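Alpha-l-arabinofuranosidase (Gibberella zeae, PDB 2W5N) hydrolyses alpha-L-arabinofuranosidic linkages as a family GH93 exo-alpha-L-arabinanase, probably releasing arabinobiose from arabinan. Local coordinates at residues H179-V184 with Y207-M212. Residues are numbered along the deposited sequence; the frame is centred on the assembly and turned at random.
With EDO (1,2-ethanediol), chain B.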
# COMPACT_ATOMS: atom_id res chain seq x y z
N HIS A 179 7.99 -14.14 18.21
CA HIS A 179 8.28 -13.05 17.25
C HIS A 179 7.59 -11.76 17.67
O HIS A 179 6.43 -11.81 18.05
CB HIS A 179 7.77 -13.41 15.83
CG HIS A 179 8.16 -14.77 15.35
ND1 HIS A 179 9.34 -15.01 14.69
CD2 HIS A 179 7.51 -15.97 15.39
CE1 HIS A 179 9.43 -16.29 14.39
NE2 HIS A 179 8.32 -16.90 14.80
N SER A 180 8.24 -10.61 17.58
CA SER A 180 7.57 -9.36 18.02
C SER A 180 6.54 -8.89 17.01
O SER A 180 5.60 -8.21 17.34
CB SER A 180 8.55 -8.23 18.31
OG SER A 180 9.19 -7.76 17.13
N GLN A 181 6.77 -9.29 15.78
CA GLN A 181 5.84 -9.00 14.66
C GLN A 181 5.98 -10.04 13.56
O GLN A 181 7.09 -10.47 13.24
CB GLN A 181 6.10 -7.60 14.07
CG GLN A 181 5.07 -7.19 13.01
CD GLN A 181 5.11 -5.69 12.64
OE1 GLN A 181 4.51 -4.88 13.32
NE2 GLN A 181 5.79 -5.35 11.55
N LYS A 182 4.83 -10.44 13.03
CA LYS A 182 4.74 -11.38 11.91
C LYS A 182 3.86 -10.79 10.83
O LYS A 182 3.04 -9.95 11.11
CB LYS A 182 4.14 -12.73 12.36
CG LYS A 182 4.92 -13.41 13.46
CD LYS A 182 4.44 -14.81 13.57
CE LYS A 182 3.17 -14.83 14.36
NZ LYS A 182 2.63 -16.25 14.47
N LEU A 183 4.07 -11.26 9.61
CA LEU A 183 3.19 -10.96 8.49
C LEU A 183 2.18 -12.09 8.40
O LEU A 183 2.52 -13.27 8.47
CB LEU A 183 4.01 -10.82 7.19
CG LEU A 183 4.73 -9.48 7.00
CD1 LEU A 183 5.82 -9.59 5.87
CD2 LEU A 183 3.75 -8.33 6.68
N VAL A 184 0.93 -11.71 8.31
CA VAL A 184 -0.18 -12.64 8.41
C VAL A 184 -1.33 -12.28 7.50
O VAL A 184 -1.39 -11.19 6.95
CB VAL A 184 -0.71 -12.70 9.82
CG1 VAL A 184 0.45 -12.87 10.81
CG2 VAL A 184 -1.60 -11.47 10.16
N TYR A 207 13.30 -9.43 17.59
CA TYR A 207 13.31 -8.02 17.24
C TYR A 207 13.16 -7.73 15.77
O TYR A 207 13.09 -6.58 15.36
CB TYR A 207 14.58 -7.36 17.79
CG TYR A 207 14.58 -7.47 19.31
CD1 TYR A 207 13.83 -6.61 20.08
CD2 TYR A 207 15.27 -8.49 19.97
CE1 TYR A 207 13.79 -6.72 21.45
CE2 TYR A 207 15.23 -8.61 21.35
CZ TYR A 207 14.49 -7.72 22.08
OH TYR A 207 14.36 -7.76 23.47
N ALA A 208 13.09 -8.80 14.98
CA ALA A 208 12.75 -8.66 13.55
C ALA A 208 11.31 -8.16 13.42
O ALA A 208 10.41 -8.53 14.18
CB ALA A 208 12.96 -9.97 12.80
N ARG A 209 11.12 -7.33 12.41
CA ARG A 209 9.84 -6.66 12.12
C ARG A 209 9.57 -6.70 10.61
O ARG A 209 9.67 -5.69 9.92
CB ARG A 209 9.89 -5.21 12.62
CG ARG A 209 10.09 -5.09 14.15
CD ARG A 209 9.96 -3.64 14.56
NE ARG A 209 8.73 -3.05 14.06
CZ ARG A 209 7.55 -3.21 14.63
NH1 ARG A 209 7.44 -3.93 15.76
NH2 ARG A 209 6.47 -2.67 14.07
N PRO A 210 9.30 -7.89 10.08
CA PRO A 210 8.76 -7.99 8.75
C PRO A 210 7.43 -7.29 8.74
O PRO A 210 6.61 -7.47 9.66
CB PRO A 210 8.58 -9.48 8.55
CG PRO A 210 8.34 -10.01 9.96
CD PRO A 210 9.26 -9.17 10.80
N GLY A 211 7.21 -6.55 7.67
CA GLY A 211 6.05 -5.67 7.58
C GLY A 211 5.72 -5.11 6.22
O GLY A 211 6.46 -5.21 5.27
N MET A 212 4.54 -4.53 6.17
CA MET A 212 4.05 -3.73 5.05
C MET A 212 3.91 -4.55 3.76
O MET A 212 4.62 -4.30 2.76
CB MET A 212 4.94 -2.53 4.83
CG MET A 212 5.33 -1.88 6.16
SD MET A 212 5.87 -0.13 6.02
CE MET A 212 4.34 0.67 5.48
C1 EDO B . -1.33 -16.55 13.67
O1 EDO B . -0.15 -15.75 13.74
C2 EDO B . -1.03 -18.00 13.99
O2 EDO B . -0.86 -18.02 15.41
O HOH W 1 10.27 -11.16 15.00
O HOH W 2 9.35 -5.18 17.51
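Ser-180 OG is gripped from two sides of the contact: a water donates to it at 2.6 Å, and it is also hydrogen-bonded to Tyr-206 O. The same water lies in the plane at the edge of the Arg-209 guanidinium and accepts from NH1, to which Gln-173 also bonds. Next to this bridge, the Gln-181 carboxamide reaches the neighbouring strand through NE2, which gives a hydrogen bond to Pro-210 O at 3.0 Å with an N-H...O angle of 159°. The acceptor lies close to the amide plane, whereas the donor stands 50° out of the carbonyl plane and so misses the lone pairs. With CG of Gln-181 trans to the backbone N (chi1 -174°), the extended chain carries the amide across to residues 209-211. There CD covers one face of the Arg-209 guanidinium, 3.6 Å from NH2, the two planes strongly inclined. Farther along, Leu-183 packs its CD1 on Pro-210 CB (3.8 Å) and its CD2 on Gly-211 CA (3.6 Å), while Tyr-225 and Tyr-227 of strand 223-230 touch the same leucine.

Strands 182-188 and 209-217 belong to successive four-stranded antiparallel sheets, as in a six-bladed beta-propeller; the axes of their short segments approach to 5.9 Å. The Gln-181 to Pro-210 bond comes from a side chain, and the blades meet through a buried amide, water and apolar packing rather than continuous backbone pairing.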